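Local coordinates for PDZ domain protein (Parabacteroides distasonis, PDB 4L8N), which is of unknown function but binds magnesium and joins PDZ domains near both ends of its chain to a DUF4136 domain, at residues V50-N55 / T82-S87; G75-L80 / V95-K100; C129-T134 / V298-S303; G143-F148 / I248-D253. All coordinates share one frame; numbering follows the deposited sequence.

Interaction 1: residues V50-N55 / T82-S87; sequences VIEEIN and TISNLS
Thr-82 O accepts from two successive backbone amides, Glu-52 N at 2.8 Å and, through a longer and weak bond, Glu-53 N at 3.4 Å. Two residues of one strand thus face a single residue of the other, which makes a classic beta bulge. Thr-82 N answers with an almost straight bond to Glu-53 O (3.0 Å, 176° at the hydrogen). Before the bulge the register is regular: strands 50-54 and 78-84 are antiparallel neighbours in the sheet of the N-terminal PDZ domain, and Val-50 N donates to Ser-84 O at 2.8 Å while Ser-84 N donates to Val-50 O. The bulge turns the Glu-52 CB toward the partner strand. A bend at chi2 (-78°) then carries the carboxylate to Ser-84, whose OG donates to the anti lone pair of Glu-52 OE2 at 2.7 Å. Serine suits this place, being short and ending in a donor; with Lys-28 bridging OE1, the glutamate is probably kept charged. Beside it Glu-53 crosses Thr-82 obliquely, their CB atoms 3.6 Å apart, and the threonine hydroxyl has its hydrogen-bonding partner in Gln-92. Ile-51 and Ile-83 project from the other face, where branched apolar chains belong: Ile-51 CG1 meets Ile-83 CD1 at 3.7 Å, with Leu-81 touching the first and Val-93 the second.

Interaction 2: residues G75-L80 / V95-K100; sequences GRNDVL and VKKDCK
The beta hairpin of strands 78-84 and 91-101, which lies inside the antiparallel sheet of the N-terminal PDZ domain, begins to part here, beyond the pair Val-79 and Val-95. These two valines form the last firmly bonded pair of the two segments, antiparallel and hydrogen-bonded: Val-79 N donates to Val-95 O at 2.9 Å and Val-95 N to Val-79 O at 2.7 Å. Both are buried on the same face of the sheet, where compact branched side chains fit: Val-95 packs on Ile-45 and on Ala-40 of helix 39-43, and Val-79 lies against Ile-54. Asp-78 and Lys-96 occupy the other face and run alongside each other in the same direction. The carboxylate rests along the lysine's aliphatic part, Asp-78 OD2 3.4 Å from Lys-96 CE, but the ammonium stays 4.3 Å from OD2 (Lys-96 NZ to Asp-78 OD2), too far for a salt bridge. The long lysine thus covers the acid with methylenes, and the opposite charges probably attract only loosely at this solvent-exposed margin. Further on the pairing frays: Lys-97 N makes only a weak bond to Asn-77 O. The Lys-97 side chain takes over the bridging: its CB is directed toward the opposite segment, 3.4 Å from Asn-77 O, and a bend at chi3 (-88°) takes its end past Asn-77 toward Arg-76 and Pro-73. There Lys-97 NZ donates to Pro-73 O and also, at 3.3 Å, to Arg-76 O, which it meets tilted 29° from the carbonyl plane.

Interaction 3: residues C129-T134 / V298-S303; sequences CPFKTT and VPFKVS
The rings of Phe-131 and Phe-300 come together obliquely, Phe-131 CE2 4.2 Å from Phe-300 CZ, their side chains crossing at about a right angle. One face of the Phe-131 ring carries Cys-129 CB, 3.4 Å above its centre, and the cysteine also serves the second ring. With SG anti to its own carbonyl carbon (chi1 -67°), the sulfur reaches Phe-300 CE1 at 3.6 Å; the direction from the Phe-300 ring centre to SG lies 59° off the ring normal, an oblique sulfur-aromatic contact. Cysteine suits a place against both rings because it is small, apolar and polarisable. Phe-300 also meets the ring of Phe-127, their planes about 15° apart. Val-298 CG2 touches Phe-131 CB at 3.8 Å. One hydrogen-bonded pair here joins strand 123-135 to its antiparallel neighbour 298-309 in the large mixed sheet: Cys-129 N donates to Val-298 O at 3.0 Å and Val-298 N to Cys-129 O at 3.2 Å. Cys-129 O takes a weak bond from Phe-131 N across the inverse gamma turn centred on Pro-130; proline suits this kink, after which the backbone of residues 131-134 diverges from strand 298-309. Arg-215 of the second subunit packs on Cys-129 and Pro-130. Helix 274-285 covers the aromatic side, Leu-284 touching both phenylalanines, while strand 258-268 flanks Phe-131 through Ala-264 and strand 438-456 supports Val-298 and Phe-300 through Ile-456.

Interaction 4: residues G143-F148 / I248-D253; sequences GNFKTF and IIDQKD
Phe-145 and Asp-250 form the close-packed, buried part of this contact: Phe-145 CE1 comes to 3.2 Å from Asp-250 OD1, with ring and carboxylate planes 72° apart. Leu-186 and Leu-259, on flanking strands, touch the ring, a setting that suits a large apolar side chain. An acid can be buried beside it because its oxygens are supplied with donors. Asp-250 CG stands anti to the backbone nitrogen (chi1 179°), which brings the carboxylate to the ring; its OD1 accepts from Lys-252 N at 2.8 Å and, through its syn lone pair, from Asp-253 N at 2.9 Å, while OD2 takes Ile-254 N and a salt bridge from Arg-257. The bond to Lys-252 N closes an Asx turn, by which strand 240-250 of the DUF4136 sheet passes into the loop leading to strand 258-268. Lys-252 and Asp-253, on that loop, make up the looser, exposed side. Lys-252 CG lies 3.7 Å from Phe-145 CE1, approaching obliquely, and Asp-253 CB stands at the edge of the ring, 4.0 Å from Phe-145 CZ. The long, flexible lysine suits the gap to the other segment: bent at chi3, it donates from NZ to Asn-144 O at 2.8 Å.

In the fold
From the N terminus, interactions 1 and 2 come first and cross, because their segments alternate along the chain. Interaction 1 closes a loop of 26 residues, interaction 2 the beta hairpin of 78-84 and 91-101. They share strand 78-84, so three adjacent strands of the PDZ sheet, 50-54, 78-84 and 91-101, are joined. Both loops are closed before segment 129-134 opens interaction 3, which spans 163 residues and encloses interaction 4 completely. In one large mixed sheet, interaction 3 links strands 123-135 and 298-309, and interaction 4 joins the turn just before strand 147-150 to the end of strand 240-250 and the loop after it. Leu-86 of interaction 1 packs on Gly-143 of interaction 4, where the PDZ domain meets the DUF4136 region.

Interaction 1: residues V50-N55 / T82-S87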
loop_
_atom_site.group_PDB
_atom_site.type_symbol
_atom_site.label_atom_id
_atom_site.label_comp_id
_atom_site.label_asym_id
_atom_site.label_seq_id
_atom_site.Cartn_x
_atom_site.Cartn_y
_atom_site.Cartn_z
ATOM N N VAL A 50 27.144 14.542 -0.218
ATOM C CA VAL A 50 27.207 14.704 -1.669
ATOM C C VAL A 50 28.622 15.111 -2.069
ATOM O O VAL A 50 29.122 16.143 -1.616
ATOM C CB VAL A 50 26.158 15.710 -2.187
ATOM C CG1 VAL A 50 26.339 15.980 -3.678
ATOM C CG2 VAL A 50 24.748 15.212 -1.910
ATOM N N ILE A 51 29.268 14.295 -2.917
ATOM C CA ILE A 51 30.594 14.629 -3.443
ATOM C C ILE A 51 30.387 15.652 -4.579
ATOM O O ILE A 51 29.833 15.318 -5.635
ATOM C CB ILE A 51 31.414 13.400 -3.897
ATOM C CG1 ILE A 51 31.606 12.383 -2.741
ATOM C CG2 ILE A 51 32.756 13.852 -4.527
ATOM C CD1 ILE A 51 32.300 11.123 -3.133
ATOM N N GLU A 52 30.757 16.907 -4.316
ATOM C CA GLU A 52 30.597 17.994 -5.277
ATOM C C GLU A 52 31.794 18.066 -6.219
ATOM O O GLU A 52 31.615 18.248 -7.425
ATOM C CB GLU A 52 30.395 19.340 -4.559
ATOM C CG GLU A 52 29.100 19.433 -3.764
ATOM C CD GLU A 52 27.824 19.680 -4.542
ATOM O OE1 GLU A 52 27.902 19.973 -5.758
ATOM O OE2 GLU A 52 26.739 19.607 -3.922
ATOM N N GLU A 53 33.014 17.970 -5.661
ATOM C CA GLU A 53 34.267 18.021 -6.413
ATOM C C GLU A 53 35.223 16.967 -5.901
ATOM O O GLU A 53 35.194 16.613 -4.718
ATOM C CB GLU A 53 34.954 19.410 -6.349
ATOM C CG GLU A 53 34.071 20.642 -6.528
ATOM C CD GLU A 53 34.748 21.994 -6.337
ATOM O OE1 GLU A 53 35.931 22.030 -5.918
ATOM O OE2 GLU A 53 34.085 23.023 -6.606
ATOM N N ILE A 54 36.074 16.465 -6.800
ATOM C CA ILE A 54 37.141 15.512 -6.488
ATOM C C ILE A 54 38.452 16.208 -6.865
ATOM O O ILE A 54 38.605 16.667 -7.996
ATOM C CB ILE A 54 36.958 14.137 -7.198
ATOM C CG1 ILE A 54 35.558 13.534 -6.917
ATOM C CG2 ILE A 54 38.100 13.170 -6.829
ATOM C CD1 ILE A 54 35.104 12.374 -7.852
ATOM N N ASN A 55 39.367 16.336 -5.898
ATOM C CA ASN A 55 40.694 16.958 -6.047
ATOM C C ASN A 55 40.638 18.328 -6.773
ATOM O O ASN A 55 41.570 18.688 -7.498
ATOM C CB ASN A 55 41.672 16.000 -6.762
ATOM C CG ASN A 55 42.052 14.776 -5.970
ATOM O OD1 ASN A 55 42.360 14.844 -4.774
ATOM N ND2 ASN A 55 42.093 13.636 -6.644
ATOM N N THR A 82 35.306 17.807 -1.945
ATOM C CA THR A 82 34.450 18.951 -1.687
ATOM C C THR A 82 33.096 18.342 -1.433
ATOM O O THR A 82 32.522 17.738 -2.340
ATOM C CB THR A 82 34.493 19.957 -2.835
ATOM O OG1 THR A 82 35.844 20.416 -2.994
ATOM C CG2 THR A 82 33.542 21.133 -2.617
ATOM N N ILE A 83 32.630 18.417 -0.180
ATOM C CA ILE A 83 31.380 17.815 0.235
ATOM C C ILE A 83 30.298 18.855 0.501
ATOM O O ILE A 83 30.590 19.965 0.931
ATOM C CB ILE A 83 31.614 16.929 1.506
ATOM C CG1 ILE A 83 32.580 15.724 1.266
ATOM C CG2 ILE A 83 30.301 16.477 2.154
ATOM C CD1 ILE A 83 32.178 14.645 0.185
ATOM N N SER A 84 29.038 18.455 0.281
ATOM C CA SER A 84 27.858 19.190 0.683
ATOM C C SER A 84 26.875 18.210 1.368
ATOM O O SER A 84 26.788 17.023 1.015
ATOM C CB SER A 84 27.214 19.948 -0.475
ATOM O OG SER A 84 26.351 19.168 -1.284
ATOM N N ASN A 85 26.182 18.721 2.382
ATOM C CA ASN A 85 25.148 18.029 3.144
ATOM C C ASN A 85 24.197 19.072 3.765
ATOM O O ASN A 85 24.221 20.247 3.375
ATOM C CB ASN A 85 25.770 17.121 4.202
ATOM C CG ASN A 85 26.724 17.810 5.120
ATOM O OD1 ASN A 85 26.534 18.957 5.503
ATOM N ND2 ASN A 85 27.802 17.139 5.451
ATOM N N LEU A 86 23.379 18.653 4.730
ATOM C CA LEU A 86 22.404 19.512 5.401
ATOM C C LEU A 86 23.053 20.412 6.480
ATOM O O LEU A 86 22.447 21.409 6.871
ATOM C CB LEU A 86 21.263 18.658 5.984
ATOM C CG LEU A 86 20.446 17.817 4.964
ATOM C CD1 LEU A 86 19.414 16.940 5.684
ATOM C CD2 LEU A 86 19.749 18.703 3.946
ATOM N N SER A 87 24.287 20.095 6.923
ATOM C CA SER A 87 25.038 20.914 7.887
ATOM C C SER A 87 25.673 22.100 7.170
ATOM O O SER A 87 25.536 23.226 7.650
ATOM C CB SER A 87 26.109 20.093 8.596
ATOM O OG SER A 87 25.705 19.716 9.901
#

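Interaction 2: residues G75-L80 / V95-K100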
loop_
_atom_site.group_PDB
_atom_site.type_symbol
_atom_site.label_atom_id
_atom_site.label_comp_id
_atom_site.label_asym_id
_atom_site.label_seq_id
_atom_site.Cartn_x
_atom_site.Cartn_y
_atom_site.Cartn_z
ATOM N N GLY A 75 48.793 7.510 -8.758
ATOM C CA GLY A 75 49.881 8.290 -8.169
ATOM C C GLY A 75 49.576 8.903 -6.816
ATOM O O GLY A 75 50.408 8.835 -5.902
ATOM N N ARG A 76 48.379 9.516 -6.688
ATOM C CA ARG A 76 47.898 10.159 -5.463
ATOM C C ARG A 76 47.532 9.096 -4.426
ATOM O O ARG A 76 47.224 7.957 -4.798
ATOM C CB ARG A 76 46.684 11.060 -5.785
ATOM C CG ARG A 76 46.444 12.166 -4.768
ATOM C CD ARG A 76 45.419 13.191 -5.216
ATOM N NE ARG A 76 45.073 14.096 -4.117
ATOM C CZ ARG A 76 45.695 15.243 -3.848
ATOM N NH1 ARG A 76 46.691 15.664 -4.620
ATOM N NH2 ARG A 76 45.319 15.982 -2.812
ATOM N N ASN A 77 47.575 9.459 -3.128
ATOM C CA ASN A 77 47.189 8.551 -2.041
ATOM C C ASN A 77 46.058 9.137 -1.177
ATOM O O ASN A 77 45.217 8.380 -0.677
ATOM C CB ASN A 77 48.379 8.177 -1.175
ATOM C CG ASN A 77 48.731 6.715 -1.274
ATOM O OD1 ASN A 77 48.358 6.015 -2.228
ATOM N ND2 ASN A 77 49.463 6.221 -0.292
ATOM N N ASP A 78 46.054 10.476 -1.000
ATOM C CA ASP A 78 45.052 11.198 -0.222
ATOM C C ASP A 78 44.148 11.953 -1.183
ATOM O O ASP A 78 44.651 12.754 -1.974
ATOM C CB ASP A 78 45.734 12.143 0.796
ATOM C CG ASP A 78 46.215 11.480 2.092
ATOM O OD1 ASP A 78 46.272 10.220 2.143
ATOM O OD2 ASP A 78 46.563 12.217 3.046
ATOM N N VAL A 79 42.827 11.664 -1.156
ATOM C CA VAL A 79 41.839 12.293 -2.044
ATOM C C VAL A 79 41.153 13.448 -1.322
ATOM O O VAL A 79 40.519 13.241 -0.280
ATOM C CB VAL A 79 40.789 11.304 -2.631
ATOM C CG1 VAL A 79 40.147 11.870 -3.894
ATOM C CG2 VAL A 79 41.409 9.947 -2.926
ATOM N N LEU A 80 41.290 14.662 -1.881
ATOM C CA LEU A 80 40.649 15.867 -1.369
ATOM C C LEU A 80 39.227 15.950 -1.949
ATOM O O LEU A 80 39.039 15.955 -3.175
ATOM C CB LEU A 80 41.456 17.146 -1.678
ATOM C CG LEU A 80 40.897 18.448 -1.077
ATOM C CD1 LEU A 80 40.835 18.391 0.458
ATOM C CD2 LEU A 80 41.693 19.642 -1.529
ATOM N N VAL A 95 40.503 12.722 2.420
ATOM C CA VAL A 95 40.287 11.329 2.781
ATOM C C VAL A 95 41.536 10.503 2.447
ATOM O O VAL A 95 41.927 10.390 1.287
ATOM C CB VAL A 95 38.988 10.761 2.137
ATOM C CG1 VAL A 95 38.829 9.264 2.387
ATOM C CG2 VAL A 95 37.772 11.509 2.644
ATOM N N LYS A 96 42.131 9.895 3.487
ATOM C CA LYS A 96 43.280 9.007 3.349
ATOM C C LYS A 96 42.764 7.657 2.839
ATOM O O LYS A 96 41.606 7.304 3.099
ATOM C CB LYS A 96 44.073 8.892 4.675
ATOM C CG LYS A 96 44.585 10.255 5.184
ATOM C CD LYS A 96 45.716 10.190 6.216
ATOM C CE LYS A 96 46.339 11.567 6.392
ATOM N NZ LYS A 96 47.586 11.541 7.207
ATOM N N LYS A 97 43.578 6.942 2.053
ATOM C CA LYS A 97 43.170 5.656 1.487
ATOM C C LYS A 97 43.442 4.525 2.457
ATOM O O LYS A 97 44.307 4.638 3.338
ATOM C CB LYS A 97 43.882 5.381 0.152
ATOM C CG LYS A 97 42.935 5.205 -1.031
ATOM C CD LYS A 97 43.686 4.906 -2.331
ATOM C CE LYS A 97 44.117 6.121 -3.119
ATOM N NZ LYS A 97 44.900 5.735 -4.321
ATOM N N ASP A 98 42.691 3.432 2.294
ATOM C CA ASP A 98 42.877 2.251 3.111
ATOM C C ASP A 98 43.399 1.167 2.191
ATOM O O ASP A 98 42.706 0.697 1.279
ATOM C CB ASP A 98 41.598 1.872 3.872
ATOM C CG ASP A 98 41.125 2.967 4.814
ATOM O OD1 ASP A 98 41.952 3.443 5.639
ATOM O OD2 ASP A 98 39.936 3.362 4.716
ATOM N N CYS A 99 44.682 0.850 2.394
ATOM C CA CYS A 99 45.423 -0.068 1.559
ATOM C C CYS A 99 45.799 -1.320 2.309
ATOM O O CYS A 99 45.979 -1.290 3.524
ATOM C CB CYS A 99 46.657 0.635 1.014
ATOM S SG CYS A 99 46.371 2.362 0.538
ATOM N N LYS A 100 45.915 -2.425 1.572
ATOM C CA LYS A 100 46.344 -3.727 2.085
ATOM C C LYS A 100 47.114 -4.484 0.993
ATOM O O LYS A 100 46.922 -4.208 -0.193
ATOM C CB LYS A 100 45.145 -4.560 2.588
ATOM C CG LYS A 100 44.111 -4.933 1.514
ATOM C CD LYS A 100 43.139 -6.025 1.969
ATOM C CE LYS A 100 43.681 -7.426 1.820
ATOM N NZ LYS A 100 42.585 -8.432 1.748
#

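Interaction 3: residues C129-T134 / V298-S303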
loop_
_atom_site.group_PDB
_atom_site.type_symbol
_atom_site.label_atom_id
_atom_site.label_comp_id
_atom_site.label_asym_id
_atom_site.label_seq_id
_atom_site.Cartn_x
_atom_site.Cartn_y
_atom_site.Cartn_z
ATOM N N CYS A 129 10.238 -2.570 4.916
ATOM C CA CYS A 129 9.247 -1.785 5.670
ATOM C C CYS A 129 8.141 -1.257 4.771
ATOM O O CYS A 129 8.390 -0.846 3.624
ATOM C CB CYS A 129 9.917 -0.652 6.431
ATOM S SG CYS A 129 10.992 -1.206 7.770
ATOM N N PRO A 130 6.896 -1.235 5.293
ATOM C CA PRO A 130 5.773 -0.763 4.468
ATOM C C PRO A 130 5.673 0.745 4.574
ATOM O O PRO A 130 4.752 1.295 5.186
ATOM C CB PRO A 130 4.571 -1.513 5.058
ATOM C CG PRO A 130 4.928 -1.698 6.493
ATOM C CD PRO A 130 6.432 -1.634 6.641
ATOM N N PHE A 131 6.684 1.412 4.019
ATOM C CA PHE A 131 6.740 2.866 4.028
ATOM C C PHE A 131 6.417 3.407 2.651
ATOM O O PHE A 131 7.060 3.009 1.681
ATOM C CB PHE A 131 8.144 3.374 4.463
ATOM C CG PHE A 131 8.661 2.987 5.833
ATOM C CD1 PHE A 131 7.782 2.623 6.855
ATOM C CD2 PHE A 131 10.028 3.032 6.117
ATOM C CE1 PHE A 131 8.261 2.277 8.125
ATOM C CE2 PHE A 131 10.504 2.697 7.389
ATOM C CZ PHE A 131 9.620 2.317 8.385
ATOM N N LYS A 132 5.456 4.321 2.559
ATOM C CA LYS A 132 5.183 5.018 1.313
ATOM C C LYS A 132 5.885 6.382 1.462
ATOM O O LYS A 132 5.545 7.158 2.368
ATOM C CB LYS A 132 3.663 5.124 1.010
ATOM C CG LYS A 132 3.286 6.028 -0.181
ATOM C CD LYS A 132 3.507 5.352 -1.547
ATOM C CE LYS A 132 3.448 6.354 -2.681
ATOM N NZ LYS A 132 4.744 7.067 -2.910
ATOM N N THR A 133 6.915 6.627 0.623
ATOM C CA THR A 133 7.705 7.869 0.666
ATOM C C THR A 133 7.462 8.594 -0.625
ATOM O O THR A 133 7.746 8.068 -1.706
ATOM C CB THR A 133 9.207 7.597 0.969
ATOM O OG1 THR A 133 9.254 6.670 2.045
ATOM C CG2 THR A 133 9.952 8.846 1.413
ATOM N N THR A 134 6.882 9.797 -0.496
ATOM C CA THR A 134 6.458 10.674 -1.584
ATOM C C THR A 134 7.101 12.026 -1.437
ATOM O O THR A 134 7.088 12.607 -0.352
ATOM C CB THR A 134 4.936 10.822 -1.573
ATOM O OG1 THR A 134 4.316 9.567 -1.277
ATOM C CG2 THR A 134 4.399 11.400 -2.875
ATOM N N VAL A 298 10.583 -0.144 1.474
ATOM C CA VAL A 298 12.001 0.117 1.719
ATOM C C VAL A 298 12.784 -1.127 2.181
ATOM O O VAL A 298 12.604 -1.610 3.313
ATOM C CB VAL A 298 12.288 1.314 2.679
ATOM C CG1 VAL A 298 13.729 1.799 2.524
ATOM C CG2 VAL A 298 11.306 2.463 2.477
ATOM N N PRO A 299 13.783 -1.525 1.355
ATOM C CA PRO A 299 14.679 -2.619 1.745
ATOM C C PRO A 299 15.866 -2.142 2.616
ATOM O O PRO A 299 16.601 -1.215 2.226
ATOM C CB PRO A 299 15.166 -3.139 0.389
ATOM C CG PRO A 299 15.208 -1.955 -0.480
ATOM C CD PRO A 299 14.141 -1.005 0.017
ATOM N N PHE A 300 16.070 -2.798 3.783
ATOM C CA PHE A 300 17.182 -2.546 4.710
ATOM C C PHE A 300 18.036 -3.780 4.917
ATOM O O PHE A 300 17.524 -4.899 4.902
ATOM C CB PHE A 300 16.690 -2.093 6.085
ATOM C CG PHE A 300 15.880 -0.826 6.126
ATOM C CD1 PHE A 300 14.508 -0.853 5.909
ATOM C CD2 PHE A 300 16.481 0.392 6.433
ATOM C CE1 PHE A 300 13.757 0.325 5.967
ATOM C CE2 PHE A 300 15.728 1.556 6.518
ATOM C CZ PHE A 300 14.370 1.517 6.281
ATOM N N LYS A 301 19.334 -3.560 5.187
ATOM C CA LYS A 301 20.331 -4.569 5.488
ATOM C C LYS A 301 21.098 -4.167 6.766
ATOM O O LYS A 301 21.683 -3.080 6.824
ATOM C CB LYS A 301 21.288 -4.773 4.302
ATOM C CG LYS A 301 22.001 -6.121 4.358
ATOM C CD LYS A 301 23.206 -6.174 3.445
ATOM C CE LYS A 301 24.222 -7.187 3.914
ATOM N NZ LYS A 301 25.259 -7.446 2.879
ATOM N N VAL A 302 21.047 -5.046 7.799
ATOM C CA VAL A 302 21.752 -4.904 9.083
ATOM C C VAL A 302 22.925 -5.894 9.113
ATOM O O VAL A 302 22.712 -7.100 9.034
ATOM C CB VAL A 302 20.861 -5.082 10.339
ATOM C CG1 VAL A 302 21.626 -4.687 11.596
ATOM C CG2 VAL A 302 19.579 -4.286 10.235
ATOM N N SER A 303 24.140 -5.376 9.204
ATOM C CA SER A 303 25.381 -6.149 9.268
ATOM C C SER A 303 26.049 -5.876 10.588
ATOM O O SER A 303 26.515 -4.751 10.816
ATOM C CB SER A 303 26.317 -5.787 8.118
ATOM O OG SER A 303 25.714 -6.032 6.859
#

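Interaction 4: residues G143-F148 / I248-D253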
loop_
_atom_site.group_PDB
_atom_site.type_symbol
_atom_site.label_atom_id
_atom_site.label_comp_id
_atom_site.label_asym_id
_atom_site.label_seq_id
_atom_site.Cartn_x
_atom_site.Cartn_y
_atom_site.Cartn_z
ATOM N N GLY A 143 18.695 20.756 0.332
ATOM C CA GLY A 143 19.743 21.501 1.026
ATOM C C GLY A 143 19.422 22.979 1.228
ATOM O O GLY A 143 20.109 23.651 1.995
ATOM N N ASN A 144 18.360 23.506 0.562
ATOM C CA ASN A 144 17.935 24.901 0.708
ATOM C C ASN A 144 17.213 25.137 2.039
ATOM O O ASN A 144 17.010 26.286 2.419
ATOM C CB ASN A 144 17.006 25.327 -0.440
ATOM C CG ASN A 144 17.577 25.284 -1.845
ATOM O OD1 ASN A 144 16.830 25.164 -2.819
ATOM N ND2 ASN A 144 18.886 25.413 -2.008
ATOM N N PHE A 145 16.808 24.060 2.728
ATOM C CA PHE A 145 16.040 24.117 3.966
ATOM C C PHE A 145 16.922 23.665 5.120
ATOM O O PHE A 145 17.311 22.505 5.186
ATOM C CB PHE A 145 14.774 23.251 3.801
ATOM C CG PHE A 145 14.021 23.578 2.526
ATOM C CD1 PHE A 145 13.145 24.660 2.474
ATOM C CD2 PHE A 145 14.230 22.842 1.365
ATOM C CE1 PHE A 145 12.474 24.982 1.288
ATOM C CE2 PHE A 145 13.581 23.186 0.168
ATOM C CZ PHE A 145 12.705 24.252 0.142
ATOM N N LYS A 146 17.269 24.591 6.012
ATOM C CA LYS A 146 18.213 24.312 7.090
ATOM C C LYS A 146 17.584 24.243 8.502
ATOM O O LYS A 146 18.208 23.689 9.415
ATOM C CB LYS A 146 19.334 25.374 7.066
ATOM C CG LYS A 146 20.134 25.468 5.739
ATOM C CD LYS A 146 21.129 24.292 5.511
ATOM C CE LYS A 146 22.130 24.567 4.404
ATOM N NZ LYS A 146 23.088 23.438 4.205
ATOM N N THR A 147 16.380 24.802 8.689
ATOM C CA THR A 147 15.739 24.881 10.002
ATOM C C THR A 147 14.315 24.327 9.997
ATOM O O THR A 147 13.604 24.362 8.976
ATOM C CB THR A 147 15.742 26.345 10.573
ATOM O OG1 THR A 147 14.835 27.181 9.852
ATOM C CG2 THR A 147 17.127 26.980 10.592
ATOM N N PHE A 148 13.889 23.848 11.178
ATOM C CA PHE A 148 12.571 23.277 11.330
ATOM C C PHE A 148 11.946 23.626 12.671
ATOM O O PHE A 148 12.600 24.116 13.583
ATOM C CB PHE A 148 12.637 21.748 11.152
ATOM C CG PHE A 148 13.366 21.005 12.249
ATOM C CD1 PHE A 148 14.759 20.978 12.289
ATOM C CD2 PHE A 148 12.663 20.295 13.214
ATOM C CE1 PHE A 148 15.430 20.323 13.314
ATOM C CE2 PHE A 148 13.333 19.629 14.231
ATOM C CZ PHE A 148 14.711 19.633 14.266
ATOM N N ILE A 248 6.869 16.829 5.831
ATOM C CA ILE A 248 7.862 17.935 5.898
ATOM C C ILE A 248 7.369 19.064 4.961
ATOM O O ILE A 248 7.465 18.944 3.732
ATOM C CB ILE A 248 9.343 17.506 5.613
ATOM C CG1 ILE A 248 9.850 16.453 6.632
ATOM C CG2 ILE A 248 10.278 18.747 5.522
ATOM C CD1 ILE A 248 11.304 15.933 6.412
ATOM N N ILE A 249 6.796 20.134 5.552
ATOM C CA ILE A 249 6.170 21.221 4.790
ATOM C C ILE A 249 7.080 22.452 4.666
ATOM O O ILE A 249 7.489 23.035 5.670
ATOM C CB ILE A 249 4.778 21.615 5.406
ATOM C CG1 ILE A 249 3.842 20.400 5.582
ATOM C CG2 ILE A 249 4.085 22.707 4.587
ATOM C CD1 ILE A 249 3.302 20.304 6.947
ATOM N N ASP A 250 7.313 22.879 3.418
ATOM C CA ASP A 250 8.070 24.070 3.029
ATOM C C ASP A 250 7.390 25.332 3.549
ATOM O O ASP A 250 6.178 25.489 3.373
ATOM C CB ASP A 250 8.151 24.118 1.495
ATOM C CG ASP A 250 8.870 25.291 0.847
ATOM O OD1 ASP A 250 9.488 26.097 1.582
ATOM O OD2 ASP A 250 8.826 25.394 -0.406
ATOM N N GLN A 251 8.176 26.248 4.140
ATOM C CA GLN A 251 7.682 27.527 4.643
ATOM C C GLN A 251 8.310 28.698 3.909
ATOM O O GLN A 251 7.831 29.824 4.059
ATOM C CB GLN A 251 7.966 27.692 6.147
ATOM C CG GLN A 251 7.428 26.614 7.077
ATOM C CD GLN A 251 5.940 26.473 7.041
ATOM O OE1 GLN A 251 5.399 25.627 6.335
ATOM N NE2 GLN A 251 5.255 27.292 7.809
ATOM N N LYS A 252 9.391 28.469 3.141
ATOM C CA LYS A 252 10.098 29.582 2.506
ATOM C C LYS A 252 10.044 29.632 0.955
ATOM O O LYS A 252 9.779 30.707 0.443
ATOM C CB LYS A 252 11.566 29.646 2.987
ATOM C CG LYS A 252 12.390 28.375 2.786
ATOM C CD LYS A 252 13.865 28.589 3.105
ATOM C CE LYS A 252 14.750 28.677 1.888
ATOM N NZ LYS A 252 16.164 28.982 2.250
ATOM N N ASP A 253 10.319 28.532 0.217
ATOM C CA ASP A 253 10.386 28.561 -1.253
ATOM C C ASP A 253 9.007 28.687 -1.876
ATOM O O ASP A 253 8.826 29.584 -2.687
ATOM C CB ASP A 253 11.129 27.339 -1.818
ATOM C CG ASP A 253 11.857 27.575 -3.125
ATOM O OD1 ASP A 253 11.179 27.813 -4.152
ATOM O OD2 ASP A 253 13.106 27.488 -3.131
#